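Local coordinates for Sn-glycerol-3-phosphate ABC transporter substrate-binding protein UspB (Mycobacterium tuberculosis, PDB 4MFI) that binds glycerophosphocholine and, as the substrate-binding subunit of an ABC transporter, probably delivers it to the membrane-embedded partners for uptake, at residues A298-G306 against Q374-D382; I257-I265 against I279-F287. All blocks are in the same frame, centred on the assembly; numbering follows the deposited sequence.

Contact 1 (A298-G306 against Q374-D382); sequences AAPACPTGG and QLPHTRTQD
C302 O accepts a hydrogen bond from R379 N at 2.9 Å, bent to 146° at the hydrogen; T378 CA adds a much weaker, more bent CA-H...O contact to the same oxygen. Two loops of the periplasmic-binding-protein fold meet here, one leading into strand 307-310, the other joining helices 366-374 and 383-386. C302 turns its compact sulfur anti to the backbone N (chi1 -178°), which sets SG 3.3 Å from Q374 OE1, an oxygen that accepts from L292 N. P300 points CB toward the other loop, 3.5 Å from H377 O and 4.0 Å from R379 CB. Elsewhere water bridges the backbones: one molecule accepts from A301 N and donates to H377 O. The extended chain of R379 is long enough to bring NH1 within 2.8 Å of a second water, which lies in the guanidinium plane and donates to P300 O, linking R379 to the opposite backbone. T304 and T378 cross at about a right angle, CG2 of T304 packing 3.7 Å from CB of T378, while their hydroxyls bond to D138 and S134. Q381 OE1 bonds to R385; Q381 NE2 bonds to D102 and to a third water, 2.9 Å away, which donates to T304 OG1.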
loop_
_atom_site.group_PDB
_atom_site.type_symbol
_atom_site.label_atom_id
_atom_site.label_comp_id
_atom_site.label_asym_id
_atom_site.label_seq_id
_atom_site.Cartn_x
_atom_site.Cartn_y
_atom_site.Cartn_z
ATOM N N ALA A 298 4.944 -6.087 20.155
ATOM C CA ALA A 298 5.170 -5.124 19.085
ATOM C C ALA A 298 5.321 -5.778 17.716
ATOM O O ALA A 298 5.996 -5.238 16.839
ATOM C CB ALA A 298 6.383 -4.238 19.401
ATOM N N ALA A 299 4.676 -6.928 17.520
ATOM C CA ALA A 299 4.697 -7.585 16.212
ATOM C C ALA A 299 4.032 -6.697 15.164
ATOM O O ALA A 299 2.968 -6.134 15.418
ATOM C CB ALA A 299 3.989 -8.920 16.284
ATOM N N PRO A 300 4.657 -6.565 13.984
ATOM C CA PRO A 300 4.102 -5.692 12.945
ATOM C C PRO A 300 2.692 -6.102 12.540
ATOM O O PRO A 300 2.428 -7.279 12.264
ATOM C CB PRO A 300 5.052 -5.898 11.762
ATOM C CG PRO A 300 6.316 -6.343 12.361
ATOM C CD PRO A 300 5.972 -7.107 13.610
ATOM N N ALA A 301 1.794 -5.127 12.508
ATOM C CA ALA A 301 0.409 -5.393 12.136
ATOM C C ALA A 301 -0.103 -4.277 11.254
ATOM O O ALA A 301 -1.225 -3.793 11.412
ATOM C CB ALA A 301 -0.464 -5.574 13.374
ATOM N N CYS A 302 0.744 -3.874 10.313
ATOM C CA CYS A 302 0.425 -2.802 9.385
ATOM C C CYS A 302 1.013 -3.151 8.027
ATOM O O CYS A 302 2.215 -3.352 7.917
ATOM C CB CYS A 302 1.027 -1.486 9.877
ATOM S SG CYS A 302 0.624 -0.070 8.820
ATOM N N PRO A 303 0.172 -3.222 6.987
ATOM C CA PRO A 303 0.687 -3.538 5.654
ATOM C C PRO A 303 1.240 -2.299 4.973
ATOM O O PRO A 303 1.053 -1.169 5.437
ATOM C CB PRO A 303 -0.568 -3.999 4.908
ATOM C CG PRO A 303 -1.644 -3.147 5.513
ATOM C CD PRO A 303 -1.293 -3.058 6.983
ATOM N N THR A 304 1.925 -2.521 3.863
ATOM C CA THR A 304 2.281 -1.430 2.975
ATOM C C THR A 304 1.381 -1.495 1.747
ATOM O O THR A 304 0.614 -2.446 1.577
ATOM C CB THR A 304 3.726 -1.548 2.546
ATOM O OG1 THR A 304 3.877 -2.781 1.845
ATOM C CG2 THR A 304 4.640 -1.549 3.770
ATOM N N GLY A 305 1.469 -0.484 0.889
ATOM C CA GLY A 305 0.644 -0.418 -0.300
ATOM C C GLY A 305 1.283 0.466 -1.349
ATOM O O GLY A 305 2.335 1.068 -1.114
ATOM N N GLY A 306 0.651 0.551 -2.512
ATOM C CA GLY A 306 1.150 1.400 -3.583
ATOM C C GLY A 306 1.841 0.642 -4.700
ATOM O O GLY A 306 1.518 -0.516 -4.967
ATOM N N GLN A 374 6.354 4.671 11.352
ATOM C CA GLN A 374 5.706 3.365 11.307
ATOM C C GLN A 374 6.372 2.405 10.311
ATOM O O GLN A 374 6.193 1.191 10.407
ATOM C CB GLN A 374 4.212 3.511 10.992
ATOM C CG GLN A 374 3.442 2.212 11.175
ATOM C CD GLN A 374 1.940 2.329 10.993
ATOM O OE1 GLN A 374 1.187 1.583 11.616
ATOM N NE2 GLN A 374 1.497 3.243 10.129
ATOM N N LEU A 375 7.134 2.933 9.354
ATOM C CA LEU A 375 7.722 2.084 8.303
ATOM C C LEU A 375 8.518 0.836 8.755
ATOM O O LEU A 375 8.381 -0.230 8.142
ATOM C CB LEU A 375 8.539 2.924 7.309
ATOM C CG LEU A 375 7.683 3.686 6.293
ATOM C CD1 LEU A 375 8.527 4.605 5.420
ATOM C CD2 LEU A 375 6.886 2.724 5.423
ATOM N N PRO A 376 9.337 0.947 9.823
ATOM C CA PRO A 376 10.077 -0.243 10.265
ATOM C C PRO A 376 9.174 -1.286 10.917
ATOM O O PRO A 376 9.642 -2.380 11.233
ATOM C CB PRO A 376 11.044 0.312 11.321
ATOM C CG PRO A 376 11.122 1.766 11.047
ATOM C CD PRO A 376 9.780 2.153 10.543
ATOM N N HIS A 377 7.901 -0.945 11.106
ATOM C CA HIS A 377 6.961 -1.799 11.819
ATOM C C HIS A 377 5.843 -2.264 10.907
ATOM O O HIS A 377 4.714 -2.489 11.326
ATOM C CB HIS A 377 6.420 -1.044 13.024
ATOM C CG HIS A 377 7.497 -0.499 13.900
ATOM N ND1 HIS A 377 8.305 -1.307 14.666
ATOM C CD2 HIS A 377 7.927 0.769 14.103
ATOM C CE1 HIS A 377 9.174 -0.560 15.325
ATOM N NE2 HIS A 377 8.967 0.703 14.998
ATOM N N THR A 378 6.188 -2.414 9.643
ATOM C CA THR A 378 5.241 -2.893 8.647
ATOM C C THR A 378 5.587 -4.318 8.219
ATOM O O THR A 378 6.685 -4.814 8.483
ATOM C CB THR A 378 5.174 -1.959 7.414
ATOM O OG1 THR A 378 6.492 -1.750 6.900
ATOM C CG2 THR A 378 4.572 -0.615 7.791
ATOM N N ARG A 379 4.637 -4.961 7.545
ATOM C CA ARG A 379 4.723 -6.371 7.184
ATOM C C ARG A 379 4.263 -6.496 5.735
ATOM O O ARG A 379 3.333 -5.794 5.317
ATOM C CB ARG A 379 3.800 -7.177 8.130
ATOM C CG ARG A 379 3.508 -8.645 7.765
ATOM C CD ARG A 379 2.779 -9.369 8.915
ATOM N NE ARG A 379 2.225 -10.660 8.493
ATOM C CZ ARG A 379 1.645 -11.543 9.301
ATOM N NH1 ARG A 379 1.558 -11.315 10.608
ATOM N NH2 ARG A 379 1.164 -12.675 8.800
ATOM N N THR A 380 4.913 -7.366 4.965
ATOM C CA THR A 380 4.471 -7.638 3.593
ATOM C C THR A 380 3.083 -8.282 3.587
ATOM O O THR A 380 2.678 -8.958 4.547
ATOM C CB THR A 380 5.474 -8.509 2.817
ATOM O OG1 THR A 380 5.676 -9.731 3.530
ATOM C CG2 THR A 380 6.823 -7.787 2.658
ATOM N N GLN A 381 2.342 -8.043 2.515
ATOM C CA GLN A 381 0.942 -8.438 2.465
ATOM C C GLN A 381 0.718 -9.934 2.264
ATOM O O GLN A 381 1.574 -10.641 1.735
ATOM C CB GLN A 381 0.223 -7.672 1.363
ATOM C CG GLN A 381 0.181 -6.174 1.580
ATOM C CD GLN A 381 -0.750 -5.505 0.606
ATOM O OE1 GLN A 381 -1.969 -5.713 0.663
ATOM N NE2 GLN A 381 -0.191 -4.724 -0.323
ATOM N N ASP A 382 -0.450 -10.404 2.684
ATOM C CA ASP A 382 -0.811 -11.810 2.492
ATOM C C ASP A 382 -0.911 -12.146 1.006
ATOM O O ASP A 382 -1.440 -11.363 0.214
ATOM C CB ASP A 382 -2.141 -12.120 3.177
ATOM C CG ASP A 382 -2.070 -12.043 4.686
ATOM O OD1 ASP A 382 -0.964 -12.103 5.278
ATOM O OD2 ASP A 382 -3.159 -11.943 5.285
HETATM O O HOH W 1 2.696 -9.723 12.594
HETATM O O HOH W 2 2.854 -2.592 13.169
HETATM O O HOH W 3 2.630 -4.144 -0.362
HETATM O O HOH W 4 2.885 -4.890 3.123
#

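Contact 2 (I257-I265 against I279-F287); sequences IANEFATGI and ITASARFDF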
loop_
_atom_site.group_PDB
_atom_site.type_symbol
_atom_site.label_atom_id
_atom_site.label_comp_id
_atom_site.label_asym_id
_atom_site.label_seq_id
_atom_site.Cartn_x
_atom_site.Cartn_y
_atom_site.Cartn_z
ATOM N N ILE A 257 -14.147 7.323 3.051
ATOM C CA ILE A 257 -13.687 7.296 4.430
ATOM C C ILE A 257 -12.886 8.534 4.846
ATOM O O ILE A 257 -13.092 9.064 5.941
ATOM C CB ILE A 257 -12.931 5.980 4.750
ATOM C CG1 ILE A 257 -12.743 5.817 6.256
ATOM C CG2 ILE A 257 -11.608 5.882 3.982
ATOM C CD1 ILE A 257 -12.276 4.438 6.637
ATOM N N ALA A 258 -11.996 9.005 3.981
ATOM C CA ALA A 258 -11.185 10.176 4.308
ATOM C C ALA A 258 -12.078 11.392 4.488
ATOM O O ALA A 258 -11.915 12.171 5.430
ATOM C CB ALA A 258 -10.159 10.430 3.227
ATOM N N ASN A 259 -13.027 11.547 3.580
ATOM C CA ASN A 259 -13.980 12.637 3.662
ATOM C C ASN A 259 -14.939 12.531 4.859
ATOM O O ASN A 259 -15.270 13.536 5.493
ATOM C CB ASN A 259 -14.752 12.722 2.356
ATOM C CG ASN A 259 -15.384 14.049 2.160
ATOM O OD1 ASN A 259 -14.706 15.050 1.924
ATOM N ND2 ASN A 259 -16.698 14.081 2.260
ATOM N N GLU A 260 -15.397 11.324 5.169
ATOM C CA GLU A 260 -16.266 11.154 6.333
ATOM C C GLU A 260 -15.532 11.476 7.626
ATOM O O GLU A 260 -16.120 12.013 8.565
ATOM C CB GLU A 260 -16.870 9.749 6.374
ATOM C CG GLU A 260 -17.972 9.549 5.341
ATOM C CD GLU A 260 -18.725 8.248 5.527
ATOM O OE1 GLU A 260 -18.731 7.708 6.653
ATOM O OE2 GLU A 260 -19.318 7.766 4.541
ATOM N N PHE A 261 -14.245 11.162 7.679
ATOM C CA PHE A 261 -13.452 11.565 8.828
ATOM C C PHE A 261 -13.257 13.086 8.855
ATOM O O PHE A 261 -13.483 13.735 9.882
ATOM C CB PHE A 261 -12.087 10.870 8.871
ATOM C CG PHE A 261 -11.244 11.342 10.011
ATOM C CD1 PHE A 261 -11.506 10.899 11.301
ATOM C CD2 PHE A 261 -10.239 12.280 9.815
ATOM C CE1 PHE A 261 -10.766 11.359 12.376
ATOM C CE2 PHE A 261 -9.494 12.747 10.885
ATOM C CZ PHE A 261 -9.753 12.279 12.168
ATOM N N ALA A 262 -12.818 13.650 7.733
ATOM C CA ALA A 262 -12.491 15.076 7.677
ATOM C C ALA A 262 -13.672 15.994 7.965
ATOM O O ALA A 262 -13.481 17.101 8.457
ATOM C CB ALA A 262 -11.859 15.431 6.336
ATOM N N THR A 263 -14.884 15.540 7.655
ATOM C CA THR A 263 -16.079 16.355 7.863
ATOM C C THR A 263 -16.704 16.102 9.230
ATOM O O THR A 263 -17.690 16.746 9.593
ATOM C CB THR A 263 -17.149 16.121 6.767
ATOM O OG1 THR A 263 -17.498 14.732 6.723
ATOM C CG2 THR A 263 -16.627 16.546 5.414
ATOM N N GLY A 264 -16.153 15.151 9.979
ATOM C CA GLY A 264 -16.588 14.932 11.347
ATOM C C GLY A 264 -17.649 13.867 11.558
ATOM O O GLY A 264 -18.176 13.737 12.662
ATOM N N ILE A 265 -17.972 13.103 10.518
ATOM C CA ILE A 265 -18.964 12.038 10.650
ATOM C C ILE A 265 -18.414 10.867 11.480
ATOM O O ILE A 265 -19.157 10.208 12.216
ATOM C CB ILE A 265 -19.415 11.523 9.267
ATOM C CG1 ILE A 265 -19.931 12.673 8.399
ATOM C CG2 ILE A 265 -20.482 10.432 9.410
ATOM C CD1 ILE A 265 -21.010 13.511 9.062
ATOM N N ILE A 279 -7.024 15.380 4.287
ATOM C CA ILE A 279 -7.652 15.523 5.592
ATOM C C ILE A 279 -7.144 16.780 6.299
ATOM O O ILE A 279 -7.923 17.531 6.887
ATOM C CB ILE A 279 -7.418 14.261 6.450
ATOM C CG1 ILE A 279 -8.150 13.065 5.823
ATOM C CG2 ILE A 279 -7.870 14.496 7.883
ATOM C CD1 ILE A 279 -7.748 11.721 6.392
ATOM N N THR A 280 -5.840 17.025 6.219
ATOM C CA THR A 280 -5.264 18.213 6.842
ATOM C C THR A 280 -5.889 19.489 6.276
ATOM O O THR A 280 -6.186 20.433 7.014
ATOM C CB THR A 280 -3.736 18.254 6.658
ATOM O OG1 THR A 280 -3.166 17.066 7.214
ATOM C CG2 THR A 280 -3.145 19.475 7.361
ATOM N N ALA A 281 -6.106 19.508 4.966
ATOM C CA ALA A 281 -6.659 20.684 4.301
ATOM C C ALA A 281 -8.146 20.908 4.585
ATOM O O ALA A 281 -8.625 22.039 4.518
ATOM C CB ALA A 281 -6.414 20.601 2.803
ATOM N N SER A 282 -8.868 19.835 4.900
ATOM C CA SER A 282 -10.325 19.887 5.024
ATOM C C SER A 282 -10.846 19.910 6.461
ATOM O O SER A 282 -11.910 20.471 6.728
ATOM C CB SER A 282 -10.954 18.696 4.296
ATOM O OG SER A 282 -10.867 18.852 2.895
ATOM N N ALA A 283 -10.117 19.286 7.378
ATOM C CA ALA A 283 -10.586 19.158 8.757
ATOM C C ALA A 283 -10.616 20.494 9.490
ATOM O O ALA A 283 -9.638 21.242 9.484
ATOM C CB ALA A 283 -9.725 18.164 9.516
ATOM N N ARG A 284 -11.738 20.780 10.138
ATOM C CA ARG A 284 -11.884 22.021 10.890
ATOM C C ARG A 284 -11.901 21.738 12.390
ATOM O O ARG A 284 -12.533 22.456 13.171
ATOM C CB ARG A 284 -13.151 22.758 10.462
ATOM C CG ARG A 284 -13.118 23.282 9.035
ATOM C CD ARG A 284 -14.322 24.188 8.791
ATOM N NE ARG A 284 -14.365 24.761 7.448
ATOM C CZ ARG A 284 -13.731 25.873 7.084
ATOM N NH1 ARG A 284 -12.984 26.539 7.956
ATOM N NH2 ARG A 284 -13.836 26.316 5.839
ATOM N N PHE A 285 -11.199 20.678 12.772
ATOM C CA PHE A 285 -11.019 20.302 14.168
ATOM C C PHE A 285 -9.600 19.767 14.319
ATOM O O PHE A 285 -8.957 19.425 13.325
ATOM C CB PHE A 285 -12.037 19.222 14.562
ATOM C CG PHE A 285 -12.008 18.009 13.668
ATOM C CD1 PHE A 285 -11.172 16.941 13.953
ATOM C CD2 PHE A 285 -12.820 17.936 12.549
ATOM C CE1 PHE A 285 -11.131 15.835 13.128
ATOM C CE2 PHE A 285 -12.782 16.824 11.718
ATOM C CZ PHE A 285 -11.938 15.775 12.013
ATOM N N ASP A 286 -9.117 19.691 15.553
ATOM C CA ASP A 286 -7.789 19.150 15.820
ATOM C C ASP A 286 -7.851 17.637 15.668
ATOM O O ASP A 286 -8.727 16.985 16.249
ATOM C CB ASP A 286 -7.360 19.515 17.241
ATOM C CG ASP A 286 -5.897 19.235 17.511
ATOM O OD1 ASP A 286 -5.139 18.962 16.553
ATOM O OD2 ASP A 286 -5.499 19.308 18.694
ATOM N N PHE A 287 -6.937 17.073 14.886
ATOM C CA PHE A 287 -6.890 15.626 14.735
ATOM C C PHE A 287 -5.486 15.081 14.937
ATOM O O PHE A 287 -4.480 15.789 14.774
ATOM C CB PHE A 287 -7.485 15.170 13.387
ATOM C CG PHE A 287 -6.601 15.442 12.198
ATOM C CD1 PHE A 287 -6.625 16.676 11.567
ATOM C CD2 PHE A 287 -5.772 14.451 11.694
ATOM C CE1 PHE A 287 -5.818 16.928 10.470
ATOM C CE2 PHE A 287 -4.956 14.693 10.594
ATOM C CZ PHE A 287 -4.984 15.933 9.978
HETATM O O HOH W 5 -14.208 19.383 9.728
#
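F285 drives the edge of its ring toward the face of F261, a T-shaped pair with centroids 5.6 Å apart and planes at 77°. With CG anti to the backbone N (chi1 177°), the F261 ring extends from helix 257-262 to meet I279, F285 and F287. Its face takes F285 CZ, offset toward the rim, and its edge meets aliphatic groups: I279 CG2 lies in the ring plane, 3.8 Å from F261 CD2, and F287 CB is 3.9 Å from F261 CZ. The branched I279 serves two rings, because the same CG2 also sits over a face of F287. Flat rings and a branched aliphatic chain thus form a small apolar cluster. The rim of F285 also approaches the end of the helix, with CZ 3.3 Å from F261 O and CE2 3.3 Å from A262 O. Small residues let the backbones close in: A262 CB packs 4.0 Å from S282 CB, and A283 CA makes a CA-H...O contact with A262 O. A water accepts from R284 N and donates to A262 O at 2.7 Å. Helix 257-262 ends in a Schellman motif at G264, whose positive phi suits glycine. Helices 257-262 and 276-282, separated in sequence by strand 268-272, pack beside strand 144-160, which I279 touches at Y158 and F285 at N160, while F287 opens strand 287-290 and makes a cation-pi interaction with R367.

Contact 2 closes before contact 1 opens along the chain, and the two do not touch: their centres are 25 Å apart, their nearest atoms about 13 Å. Strand 287-290 leads from the end of contact 2 toward the first loop of contact 1, and helix 366-374 provides a second route, since R367 meets F287 near its start and Q374 closes it. Both contacts also lean on the long strand 144-160 of the mixed sheet, contact 1 at T154 and P155, contact 2 at Y158 and N160. The centre of contact 1 lies about 9 Å from the centre of the chain, and that of contact 2 about 21 Å, so this one strand carries both a buried loop crossing and a helix pair farther out.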